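Local coordinates for cellulose-binding protein, X158 (Saccharophagus degradans, PDB 2X34) that binds the polyisoprenoid ubiquinone-8 in a long apolar pocket and is implicated in plant cell wall breakdown, possibly with a part in oxidoreduction, at residues Gln44-Leu49 with Val75-Val80; Gly61-Tyr66 with Glu149-Leu154; Thr115-Gln120 with Ile127-Gln132. All blocks are in the same frame, centred on the assembly; numbering follows the deposited sequence.

Contact 1: Gln44-Leu49 with Val75-Val80; sequences QLVIDL and VATVTV. With UQ8 (Ubiquinone-8), chain C.
The shortest polar bond here runs from Ile47 N to Ala76 O, 2.7 Å long and almost straight, with 174° at the hydrogen. The same carbonyl oxygen also takes a CA-H contact from Val46, so two adjacent residues of 44-49 converge on it. The return bond, Ala76 N to Ile47 O, measures 3.0 Å and completes a hydrogen-bonded antiparallel pair. Two residues along, Leu45 and Val78 repeat the pattern: Val78 N reaches Leu45 O at 2.8 Å, and Leu45 N bonds back to Val78 O. There the CA-H of Gln44 adds a second approach, its CA 3.2 Å from Val78 O. The non-hydrogen-bonded pairs Gln44-Thr79, Val46-Thr77 and Asp48-Val75 alternate with these, and the strand directions differ by 165°.

This ladder is a piece of the curled antiparallel sheet of the YceI-like domain, a lipocalin-like barrel, with strand 24-38 bonded to the far edge of 44-48 and strand 95-106 to that of 75-80. Alternation gives the two faces different characters. Leu45, Ile47, Ala76 and Val78 point into the barrel, where the isoprenoid tail of ubiquinone-8 lies. Val78 meets it with both methyls, CG1 coming to 3.6 Å from C33, because CG1 is anti to the backbone N (chi1 -177°) and CG2 anti to the carbonyl carbon, a fork that straddles that carbon. Ile47 reaches the chain with CD1, 3.7 Å from C28, and Val80 adds CG2 farther along.

On the outward face, the extended Gln44 lies alongside Thr79, pointing the same way, and brings OE1 to 3.6 Å from Thr79 CG2, while it crosses the Thr77 methyl at a slant. Val46 CG1 packs obliquely against CB and CG1 of Val75.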
# COMPACT_ATOMS: atom_id res chain seq x y z
N GLN A 44 -5.40 -8.47 5.46
CA GLN A 44 -4.70 -8.45 4.19
C GLN A 44 -5.08 -7.24 3.37
O GLN A 44 -6.22 -6.80 3.38
CB GLN A 44 -5.02 -9.73 3.42
CG GLN A 44 -4.08 -10.01 2.30
CD GLN A 44 -4.18 -11.45 1.83
OE1 GLN A 44 -3.38 -12.33 2.21
NE2 GLN A 44 -5.18 -11.71 1.01
N LEU A 45 -4.10 -6.67 2.66
CA LEU A 45 -4.36 -5.66 1.65
C LEU A 45 -3.72 -6.17 0.37
O LEU A 45 -2.51 -6.50 0.37
CB LEU A 45 -3.75 -4.31 2.04
CG LEU A 45 -3.82 -3.20 0.99
CD1 LEU A 45 -5.26 -2.83 0.74
CD2 LEU A 45 -3.00 -1.96 1.42
N VAL A 46 -4.50 -6.26 -0.69
CA VAL A 46 -3.97 -6.69 -1.97
C VAL A 46 -3.97 -5.49 -2.92
O VAL A 46 -5.03 -4.92 -3.19
CB VAL A 46 -4.81 -7.83 -2.57
CG1 VAL A 46 -4.28 -8.20 -3.97
CG2 VAL A 46 -4.83 -9.07 -1.62
N ILE A 47 -2.79 -5.10 -3.39
CA ILE A 47 -2.65 -3.94 -4.26
C ILE A 47 -2.52 -4.42 -5.74
O ILE A 47 -1.64 -5.19 -6.07
CB ILE A 47 -1.40 -3.14 -3.87
CG1 ILE A 47 -1.45 -2.80 -2.37
CG2 ILE A 47 -1.29 -1.87 -4.75
CD1 ILE A 47 -0.11 -2.67 -1.73
N ASP A 48 -3.43 -3.97 -6.58
CA ASP A 48 -3.43 -4.37 -7.99
C ASP A 48 -2.43 -3.47 -8.71
O ASP A 48 -2.72 -2.29 -8.99
CB ASP A 48 -4.83 -4.24 -8.58
CG ASP A 48 -4.88 -4.56 -10.07
OD1 ASP A 48 -3.83 -4.97 -10.63
OD2 ASP A 48 -5.99 -4.40 -10.65
N LEU A 49 -1.26 -4.03 -9.01
CA LEU A 49 -0.17 -3.26 -9.61
C LEU A 49 -0.48 -2.82 -11.04
O LEU A 49 0.03 -1.78 -11.49
CB LEU A 49 1.12 -4.01 -9.51
CG LEU A 49 1.56 -4.35 -8.07
CD1 LEU A 49 2.81 -5.21 -8.12
CD2 LEU A 49 1.80 -3.03 -7.24
N VAL A 75 0.02 -8.47 -8.51
CA VAL A 75 -0.35 -7.83 -7.25
C VAL A 75 0.79 -7.83 -6.25
O VAL A 75 1.74 -8.65 -6.35
CB VAL A 75 -1.60 -8.52 -6.63
CG1 VAL A 75 -2.82 -8.41 -7.59
CG2 VAL A 75 -1.31 -9.96 -6.27
N ALA A 76 0.71 -6.90 -5.30
CA ALA A 76 1.55 -6.85 -4.10
C ALA A 76 0.59 -7.08 -2.92
O ALA A 76 -0.52 -6.53 -2.89
CB ALA A 76 2.23 -5.48 -3.95
N THR A 77 1.01 -7.88 -1.95
CA THR A 77 0.11 -8.31 -0.88
C THR A 77 0.74 -7.93 0.45
O THR A 77 1.92 -8.17 0.66
CB THR A 77 -0.14 -9.84 -0.96
OG1 THR A 77 -0.75 -10.15 -2.22
CG2 THR A 77 -1.07 -10.33 0.15
N VAL A 78 -0.05 -7.31 1.33
CA VAL A 78 0.42 -6.98 2.67
C VAL A 78 -0.40 -7.81 3.63
O VAL A 78 -1.61 -7.82 3.53
CB VAL A 78 0.23 -5.51 3.02
CG1 VAL A 78 0.81 -5.21 4.43
CG2 VAL A 78 0.88 -4.61 1.97
N THR A 79 0.27 -8.45 4.58
CA THR A 79 -0.40 -9.27 5.58
C THR A 79 0.04 -8.83 6.96
O THR A 79 1.23 -8.57 7.19
CB THR A 79 -0.06 -10.75 5.41
OG1 THR A 79 1.36 -10.93 5.53
CG2 THR A 79 -0.53 -11.26 4.05
N VAL A 80 -0.92 -8.73 7.87
CA VAL A 80 -0.70 -8.15 9.19
C VAL A 80 -1.55 -8.91 10.18
O VAL A 80 -2.78 -8.95 10.00
CB VAL A 80 -1.18 -6.68 9.24
CG1 VAL A 80 -0.91 -6.06 10.59
CG2 VAL A 80 -0.56 -5.83 8.09
C45 UQ8 C . -4.53 -2.95 11.95
C44 UQ8 C . -5.70 -3.44 11.17
C46 UQ8 C . -7.02 -3.46 11.91
C43 UQ8 C . -5.61 -3.82 9.88
C42 UQ8 C . -4.36 -3.85 9.02
C41 UQ8 C . -4.76 -3.29 7.64
C39 UQ8 C . -3.59 -3.33 6.69
C40 UQ8 C . -3.33 -4.64 6.02
C38 UQ8 C . -2.82 -2.24 6.50
C37 UQ8 C . -1.63 -2.18 5.58
C36 UQ8 C . -0.37 -1.95 6.42
C34 UQ8 C . 0.90 -1.65 5.65
C35 UQ8 C . 2.13 -1.34 6.46
C33 UQ8 C . 0.93 -1.65 4.30
C32 UQ8 C . 2.20 -1.38 3.49
C31 UQ8 C . 1.88 -0.48 2.29
C29 UQ8 C . 2.99 -0.50 1.25
C30 UQ8 C . 4.39 -0.06 1.63
C28 UQ8 C . 2.69 -0.89 0.00
C27 UQ8 C . 3.69 -0.94 -1.16
C26 UQ8 C . 3.20 0.14 -2.14
C24 UQ8 C . 3.99 0.19 -3.44
C25 UQ8 C . 3.84 -0.90 -4.47
C23 UQ8 C . 4.79 1.25 -3.63
C22 UQ8 C . 5.67 1.54 -4.83
C21 UQ8 C . 7.14 1.18 -4.52
C19 UQ8 C . 8.18 1.81 -5.42
C20 UQ8 C . 9.62 1.60 -5.05
C18 UQ8 C . 7.86 2.56 -6.50
C17 UQ8 C . 8.92 3.20 -7.42
C16 UQ8 C . 8.33 4.52 -7.90
C14 UQ8 C . 9.16 5.43 -8.81
C15 UQ8 C . 10.42 6.07 -8.28
C13 UQ8 C . 8.72 5.65 -10.08
C12 UQ8 C . 9.42 6.55 -11.10
C11 UQ8 C . 8.40 7.38 -11.90
C9 UQ8 C . 9.15 8.31 -12.82
C10 UQ8 C . 9.70 9.59 -12.22
C8 UQ8 C . 9.27 7.96 -14.12
C7 UQ8 C . 9.99 8.73 -15.22
C6 UQ8 C . 9.03 8.99 -16.35
C1 UQ8 C . 8.64 8.00 -17.40
C1M UQ8 C . 9.21 6.60 -17.50
C2 UQ8 C . 7.65 8.42 -18.44
O2 UQ8 C . 7.32 7.63 -19.32
C3 UQ8 C . 7.06 9.77 -18.46
O3 UQ8 C . 6.14 10.10 -19.43
C3M UQ8 C . 6.36 9.96 -20.85
C4 UQ8 C . 7.46 10.73 -17.40
O4 UQ8 C . 6.94 11.99 -17.30
C4M UQ8 C . 6.88 12.86 -18.43
C5 UQ8 C . 8.43 10.33 -16.38
O5 UQ8 C . 8.68 11.14 -15.50

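Contact 2: Gly61-Tyr66 with Glu149-Leu154; sequences GRMRDY and ETLRNL. With UQ8 (Ubiquinone-8), chain C.
Arg62 and the leucines Leu151 and Leu154 carry the meeting of two helices; the axes of the two short helical segments come within 10.5 Å at closest approach, their directions 142° apart. No hydrogen bond joins the two segments directly.

The apolar contacts come first. Arg62 CB lies 3.7 Å from Leu151 CD2, and the same methyl stands 3.8 Å from the ring methyl C1M of ubiquinone-8. Leu151 CD1 turns to the first part of the tail, 3.9 Å from C12. Farther from the ligand, Leu154 CD1 approaches Tyr66 CD2 obliquely at 4.3 Å, and Thr150 CG2 touches Tyr66 CB.

Flat-group packing follows: Leu154 CB sits over one face of the Arg62 guanidinium, centred on it and 4.2 Å from CZ.

The polar contact goes to the ligand. Arg62, extended from CG to NE, puts NH1 2.7 Å from the quinone oxygen O2, which lies at the guanidinium edge near its plane; the bond is bent, 135° at the hydrogen.

Lys20 also hydrogen-bonds the ubiquinone. With Arg62 donating to O2 and Leu151 against its ring methyl, the headgroup is held by hydrogen bonding from a cationic side chain and by apolar contact together, and this donor would probably polarise the quinone carbonyl.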
# COMPACT_ATOMS: atom_id res chain seq x y z
N GLY A 61 2.31 2.43 -18.37
CA GLY A 61 2.73 1.25 -19.10
C GLY A 61 4.15 0.83 -18.80
O GLY A 61 4.44 -0.34 -18.59
N ARG A 62 5.04 1.80 -18.77
CA ARG A 62 6.43 1.56 -18.38
C ARG A 62 6.56 1.05 -16.93
O ARG A 62 7.38 0.17 -16.65
CB ARG A 62 7.24 2.83 -18.60
CG ARG A 62 7.51 3.09 -20.05
CD ARG A 62 8.03 4.49 -20.30
NE ARG A 62 8.37 4.70 -21.71
CZ ARG A 62 8.75 5.86 -22.24
NH1 ARG A 62 8.87 6.94 -21.48
NH2 ARG A 62 9.04 5.93 -23.54
N MSE A 63 5.76 1.61 -16.02
CA MSE A 63 5.80 1.13 -14.65
C MSE A 63 5.30 -0.32 -14.56
O MSE A 63 5.92 -1.11 -13.88
CB MSE A 63 5.04 2.04 -13.73
CG MSE A 63 5.75 3.35 -13.53
SE MSE A 63 4.93 4.32 -12.08
CE MSE A 63 5.30 3.14 -10.60
N ARG A 64 4.22 -0.65 -15.25
CA ARG A 64 3.71 -2.03 -15.27
C ARG A 64 4.73 -2.98 -15.85
O ARG A 64 5.01 -4.02 -15.27
CB ARG A 64 2.39 -2.14 -16.05
CG ARG A 64 1.22 -1.36 -15.43
CD ARG A 64 -0.09 -1.60 -16.18
NE ARG A 64 0.08 -1.40 -17.62
CZ ARG A 64 -0.27 -0.31 -18.31
NH1 ARG A 64 -0.86 0.74 -17.73
NH2 ARG A 64 -0.03 -0.26 -19.62
N ASP A 65 5.32 -2.62 -16.99
CA ASP A 65 6.15 -3.54 -17.76
C ASP A 65 7.57 -3.70 -17.22
O ASP A 65 8.09 -4.81 -17.15
CB ASP A 65 6.22 -3.08 -19.22
CG ASP A 65 4.88 -3.19 -19.94
OD1 ASP A 65 3.99 -3.93 -19.49
OD2 ASP A 65 4.75 -2.54 -20.99
N TYR A 66 8.19 -2.58 -16.84
CA TYR A 66 9.62 -2.53 -16.57
C TYR A 66 9.96 -2.27 -15.11
O TYR A 66 11.09 -2.44 -14.72
CB TYR A 66 10.25 -1.47 -17.48
CG TYR A 66 10.00 -1.80 -18.93
CD1 TYR A 66 10.43 -3.01 -19.44
CD2 TYR A 66 9.31 -0.95 -19.78
CE1 TYR A 66 10.22 -3.37 -20.73
CE2 TYR A 66 9.07 -1.31 -21.10
CZ TYR A 66 9.54 -2.54 -21.56
OH TYR A 66 9.37 -2.97 -22.84
N GLU A 149 16.10 2.58 -12.71
CA GLU A 149 17.15 3.00 -13.63
C GLU A 149 16.66 2.88 -15.09
O GLU A 149 16.99 3.71 -15.91
CB GLU A 149 18.45 2.22 -13.38
CG GLU A 149 19.58 2.50 -14.34
CD GLU A 149 20.09 3.94 -14.36
OE1 GLU A 149 19.88 4.71 -13.39
OE2 GLU A 149 20.72 4.29 -15.37
N THR A 150 15.84 1.87 -15.40
CA THR A 150 15.29 1.75 -16.74
C THR A 150 14.36 2.92 -17.03
O THR A 150 14.43 3.53 -18.10
CB THR A 150 14.55 0.41 -16.94
OG1 THR A 150 15.46 -0.68 -16.77
CG2 THR A 150 13.95 0.32 -18.31
N LEU A 151 13.54 3.26 -16.05
CA LEU A 151 12.63 4.40 -16.20
C LEU A 151 13.40 5.70 -16.40
O LEU A 151 13.06 6.49 -17.26
CB LEU A 151 11.68 4.50 -15.01
CG LEU A 151 10.71 3.33 -14.81
CD1 LEU A 151 9.83 3.55 -13.53
CD2 LEU A 151 9.85 3.14 -15.99
N ARG A 152 14.46 5.89 -15.63
CA ARG A 152 15.27 7.09 -15.72
C ARG A 152 15.83 7.27 -17.13
O ARG A 152 15.71 8.34 -17.74
CB ARG A 152 16.45 7.02 -14.74
CG ARG A 152 17.21 8.31 -14.65
CD ARG A 152 18.44 8.19 -13.77
NE ARG A 152 19.47 7.36 -14.41
CZ ARG A 152 20.29 7.77 -15.38
NH1 ARG A 152 20.20 8.99 -15.89
NH2 ARG A 152 21.20 6.93 -15.85
N ASN A 153 16.42 6.20 -17.63
CA ASN A 153 16.97 6.17 -18.98
C ASN A 153 15.93 6.36 -20.10
O ASN A 153 16.19 7.10 -21.07
CB ASN A 153 17.77 4.89 -19.18
CG ASN A 153 19.12 4.95 -18.46
OD1 ASN A 153 19.88 5.90 -18.65
ND2 ASN A 153 19.43 3.93 -17.65
N LEU A 154 14.76 5.73 -19.96
CA LEU A 154 13.67 5.92 -20.93
C LEU A 154 13.18 7.36 -20.99
O LEU A 154 12.78 7.86 -22.07
CB LEU A 154 12.49 4.99 -20.64
CG LEU A 154 12.66 3.54 -21.07
CD1 LEU A 154 11.52 2.65 -20.51
CD2 LEU A 154 12.79 3.41 -22.59
C45 UQ8 C . -4.53 -2.95 11.95
C44 UQ8 C . -5.70 -3.44 11.17
C46 UQ8 C . -7.02 -3.46 11.91
C43 UQ8 C . -5.61 -3.82 9.88
C42 UQ8 C . -4.36 -3.85 9.02
C41 UQ8 C . -4.76 -3.29 7.64
C39 UQ8 C . -3.59 -3.33 6.69
C40 UQ8 C . -3.33 -4.64 6.02
C38 UQ8 C . -2.82 -2.24 6.50
C37 UQ8 C . -1.63 -2.18 5.58
C36 UQ8 C . -0.37 -1.95 6.42
C34 UQ8 C . 0.90 -1.65 5.65
C35 UQ8 C . 2.13 -1.34 6.46
C33 UQ8 C . 0.93 -1.65 4.30
C32 UQ8 C . 2.20 -1.38 3.49
C31 UQ8 C . 1.88 -0.48 2.29
C29 UQ8 C . 2.99 -0.50 1.25
C30 UQ8 C . 4.39 -0.06 1.63
C28 UQ8 C . 2.69 -0.89 0.00
C27 UQ8 C . 3.69 -0.94 -1.16
C26 UQ8 C . 3.20 0.14 -2.14
C24 UQ8 C . 3.99 0.19 -3.44
C25 UQ8 C . 3.84 -0.90 -4.47
C23 UQ8 C . 4.79 1.25 -3.63
C22 UQ8 C . 5.67 1.54 -4.83
C21 UQ8 C . 7.14 1.18 -4.52
C19 UQ8 C . 8.18 1.81 -5.42
C20 UQ8 C . 9.62 1.60 -5.05
C18 UQ8 C . 7.86 2.56 -6.50
C17 UQ8 C . 8.92 3.20 -7.42
C16 UQ8 C . 8.33 4.52 -7.90
C14 UQ8 C . 9.16 5.43 -8.81
C15 UQ8 C . 10.42 6.07 -8.28
C13 UQ8 C . 8.72 5.65 -10.08
C12 UQ8 C . 9.42 6.55 -11.10
C11 UQ8 C . 8.40 7.38 -11.90
C9 UQ8 C . 9.15 8.31 -12.82
C10 UQ8 C . 9.70 9.59 -12.22
C8 UQ8 C . 9.27 7.96 -14.12
C7 UQ8 C . 9.99 8.73 -15.22
C6 UQ8 C . 9.03 8.99 -16.35
C1 UQ8 C . 8.64 8.00 -17.40
C1M UQ8 C . 9.21 6.60 -17.50
C2 UQ8 C . 7.65 8.42 -18.44
O2 UQ8 C . 7.32 7.63 -19.32
C3 UQ8 C . 7.06 9.77 -18.46
O3 UQ8 C . 6.14 10.10 -19.43
C3M UQ8 C . 6.36 9.96 -20.85
C4 UQ8 C . 7.46 10.73 -17.40
O4 UQ8 C . 6.94 11.99 -17.30
C4M UQ8 C . 6.88 12.86 -18.43
C5 UQ8 C . 8.43 10.33 -16.38
O5 UQ8 C . 8.68 11.14 -15.50

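Contact 3: Thr115-Gln120 with Ile127-Gln132; sequences TQLNVQ and IMVQNQ. With UQ8 (Ubiquinone-8), chain C.
This is the pairing within a beta hairpin, formed where strand 109-121 turns back into strand 126-138 in the curled antiparallel sheet; the two segments run 156° apart. Asn118 and Gln130 supply one hydrogen-bonded pair, Asn118 N to Gln130 O at 2.8 Å and Gln130 N to Asn118 O at 3.0 Å. Gln120 and Met128, a selenomethionine, form the next, and Gln132 N closes on Gln116 O at the far end.

The face bearing Asn118, Gln120, Met128 and Gln130 is mostly polar. One water bridges the strands there: it lies 2.7 Å from Asn118 OD1 and 3.0 Å from Met128 O, and accepts from Gln130 NE2 at 2.8 Å. Asn118 ND2 also donates to Gln132 OE1, a long bond of 3.3 Å, bent to 138° and tilted 32° from the acceptor's carbonyl plane. That amide nitrogen has a further partner in Asp95 of strand 95-106, so the Asn118 side chain is fixed at both of its polar atoms.

The reverse face is apolar and meets the ligand. Leu117 CD1 packs across Val129 CG1, and both residues touch the isoprenoid. Val119, with CG2 anti to the carbonyl carbon, brings that methyl to 3.7 Å from C45 of ubiquinone-8, while Val129 CG2 stands 3.9 Å from C46, so each valine lies nearest a different terminal methyl of the tail. An inward row of branched aliphatics on alternate residues, with polar side chains outward, is how a lipocalin-like barrel such as the YceI-like domain lines an apolar pocket, here at the polyisoprenoid's tail end.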
# COMPACT_ATOMS: atom_id res chain seq x y z
N THR A 115 6.20 -0.67 11.34
CA THR A 115 5.67 0.67 11.35
C THR A 115 4.53 0.70 12.36
O THR A 115 4.20 -0.34 12.94
CB THR A 115 5.21 1.08 9.94
OG1 THR A 115 4.92 2.48 9.89
CG2 THR A 115 4.00 0.26 9.47
N GLN A 116 3.92 1.87 12.52
CA GLN A 116 2.78 2.06 13.39
C GLN A 116 1.55 2.46 12.56
O GLN A 116 1.62 3.36 11.73
CB GLN A 116 3.13 3.16 14.39
CG GLN A 116 2.22 3.27 15.58
CD GLN A 116 2.83 4.16 16.65
OE1 GLN A 116 2.95 5.36 16.46
NE2 GLN A 116 3.25 3.56 17.78
N LEU A 117 0.43 1.81 12.84
CA LEU A 117 -0.84 2.11 12.22
C LEU A 117 -1.76 2.81 13.22
O LEU A 117 -1.65 2.62 14.43
CB LEU A 117 -1.50 0.82 11.73
CG LEU A 117 -0.66 -0.06 10.79
CD1 LEU A 117 -1.54 -1.23 10.30
CD2 LEU A 117 -0.12 0.79 9.63
N ASN A 118 -2.63 3.65 12.68
CA ASN A 118 -3.71 4.24 13.44
C ASN A 118 -4.95 3.48 13.03
O ASN A 118 -5.20 3.31 11.82
CB ASN A 118 -3.87 5.71 13.11
CG ASN A 118 -4.92 6.38 13.97
OD1 ASN A 118 -6.11 6.26 13.69
ND2 ASN A 118 -4.48 7.05 15.05
N VAL A 119 -5.67 2.99 14.02
CA VAL A 119 -6.95 2.31 13.82
C VAL A 119 -8.02 3.11 14.56
O VAL A 119 -7.92 3.30 15.77
CB VAL A 119 -6.92 0.86 14.34
CG1 VAL A 119 -8.27 0.18 14.05
CG2 VAL A 119 -5.74 0.07 13.70
N GLN A 120 -9.04 3.57 13.84
CA GLN A 120 -10.14 4.31 14.47
C GLN A 120 -11.49 3.72 14.09
O GLN A 120 -11.77 3.45 12.92
CB GLN A 120 -10.09 5.81 14.12
CG GLN A 120 -11.09 6.67 14.89
CD GLN A 120 -11.16 8.12 14.38
OE1 GLN A 120 -10.74 8.43 13.26
NE2 GLN A 120 -11.67 9.03 15.23
N ILE A 127 -14.28 0.54 10.35
CA ILE A 127 -13.02 1.02 10.90
C ILE A 127 -12.15 1.63 9.80
O ILE A 127 -12.24 1.24 8.63
CB ILE A 127 -12.24 -0.09 11.68
CG1 ILE A 127 -11.87 -1.27 10.77
CG2 ILE A 127 -13.06 -0.64 12.87
CD1 ILE A 127 -10.77 -2.17 11.35
N MSE A 128 -11.32 2.60 10.19
CA MSE A 128 -10.41 3.29 9.29
C MSE A 128 -8.99 2.97 9.76
O MSE A 128 -8.67 3.13 10.95
CB MSE A 128 -10.65 4.80 9.34
CG MSE A 128 -9.70 5.62 8.48
SE MSE A 128 -10.09 7.51 8.44
CE MSE A 128 -9.80 7.91 10.33
N VAL A 129 -8.16 2.52 8.82
CA VAL A 129 -6.78 2.13 9.10
C VAL A 129 -5.84 2.92 8.19
O VAL A 129 -6.02 2.96 6.98
CB VAL A 129 -6.56 0.61 8.98
CG1 VAL A 129 -5.14 0.22 9.40
CG2 VAL A 129 -7.60 -0.17 9.85
N GLN A 130 -4.88 3.59 8.81
CA GLN A 130 -3.98 4.45 8.06
C GLN A 130 -2.59 4.44 8.70
O GLN A 130 -2.43 4.05 9.89
CB GLN A 130 -4.59 5.86 7.91
CG GLN A 130 -4.73 6.64 9.17
CD GLN A 130 -5.62 7.86 8.97
OE1 GLN A 130 -5.38 8.68 8.07
NE2 GLN A 130 -6.63 7.99 9.78
N ASN A 131 -1.57 4.73 7.90
CA ASN A 131 -0.22 4.80 8.45
C ASN A 131 -0.16 5.99 9.40
O ASN A 131 -0.55 7.09 9.03
CB ASN A 131 0.87 4.88 7.37
CG ASN A 131 0.63 6.00 6.36
OD1 ASN A 131 -0.40 6.03 5.66
ND2 ASN A 131 1.57 6.93 6.27
N GLN A 132 0.31 5.77 10.62
CA GLN A 132 0.33 6.82 11.65
C GLN A 132 1.40 7.85 11.31
O GLN A 132 1.21 9.05 11.49
CB GLN A 132 0.57 6.25 13.06
CG GLN A 132 0.84 7.31 14.18
CD GLN A 132 -0.35 8.22 14.48
OE1 GLN A 132 -1.47 7.92 14.10
NE2 GLN A 132 -0.10 9.33 15.15
C45 UQ8 C . -4.53 -2.95 11.95
C44 UQ8 C . -5.70 -3.44 11.17
C46 UQ8 C . -7.02 -3.46 11.91
C43 UQ8 C . -5.61 -3.82 9.88
C42 UQ8 C . -4.36 -3.85 9.02
C41 UQ8 C . -4.76 -3.29 7.64
C39 UQ8 C . -3.59 -3.33 6.69
C40 UQ8 C . -3.33 -4.64 6.02
C38 UQ8 C . -2.82 -2.24 6.50
C37 UQ8 C . -1.63 -2.18 5.58
C36 UQ8 C . -0.37 -1.95 6.42
C34 UQ8 C . 0.90 -1.65 5.65
C35 UQ8 C . 2.13 -1.34 6.46
C33 UQ8 C . 0.93 -1.65 4.30
C32 UQ8 C . 2.20 -1.38 3.49
C31 UQ8 C . 1.88 -0.48 2.29
C29 UQ8 C . 2.99 -0.50 1.25
C30 UQ8 C . 4.39 -0.06 1.63
C28 UQ8 C . 2.69 -0.89 0.00
C27 UQ8 C . 3.69 -0.94 -1.16
C26 UQ8 C . 3.20 0.14 -2.14
C24 UQ8 C . 3.99 0.19 -3.44
C25 UQ8 C . 3.84 -0.90 -4.47
C23 UQ8 C . 4.79 1.25 -3.63
C22 UQ8 C . 5.67 1.54 -4.83
C21 UQ8 C . 7.14 1.18 -4.52
C19 UQ8 C . 8.18 1.81 -5.42
C20 UQ8 C . 9.62 1.60 -5.05
C18 UQ8 C . 7.86 2.56 -6.50
C17 UQ8 C . 8.92 3.20 -7.42
C16 UQ8 C . 8.33 4.52 -7.90
C14 UQ8 C . 9.16 5.43 -8.81
C15 UQ8 C . 10.42 6.07 -8.28
C13 UQ8 C . 8.72 5.65 -10.08
C12 UQ8 C . 9.42 6.55 -11.10
C11 UQ8 C . 8.40 7.38 -11.90
C9 UQ8 C . 9.15 8.31 -12.82
C10 UQ8 C . 9.70 9.59 -12.22
C8 UQ8 C . 9.27 7.96 -14.12
C7 UQ8 C . 9.99 8.73 -15.22
C6 UQ8 C . 9.03 8.99 -16.35
C1 UQ8 C . 8.64 8.00 -17.40
C1M UQ8 C . 9.21 6.60 -17.50
C2 UQ8 C . 7.65 8.42 -18.44
O2 UQ8 C . 7.32 7.63 -19.32
C3 UQ8 C . 7.06 9.77 -18.46
O3 UQ8 C . 6.14 10.10 -19.43
C3M UQ8 C . 6.36 9.96 -20.85
C4 UQ8 C . 7.46 10.73 -17.40
O4 UQ8 C . 6.94 11.99 -17.30
C4M UQ8 C . 6.88 12.86 -18.43
C5 UQ8 C . 8.43 10.33 -16.38
O5 UQ8 C . 8.68 11.14 -15.50
O HOH W 1 -7.30 5.79 11.33

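Ubiquinone-8 connects all three contacts. Contact 2 meets the quinone head and the first tail units, contact 1 lines the middle and later stretch, and contact 3 receives the terminal methyls and overlaps contact 1 along the last units. The distances follow this order: centres are 22 Å apart for contacts 1 and 2, 16 Å for contacts 1 and 3, and 32 Å for contacts 2 and 3, which lie on opposite sides of the chain's centre. Contacts 1 and 2 touch directly, through Leu49 O and Arg64 CG at 4.1 Å, whereas contacts 1 and 3 belong to one sheet yet remain about 5 Å apart at their nearest atoms. Contacts 2 and 3 come no closer than about 17 Å.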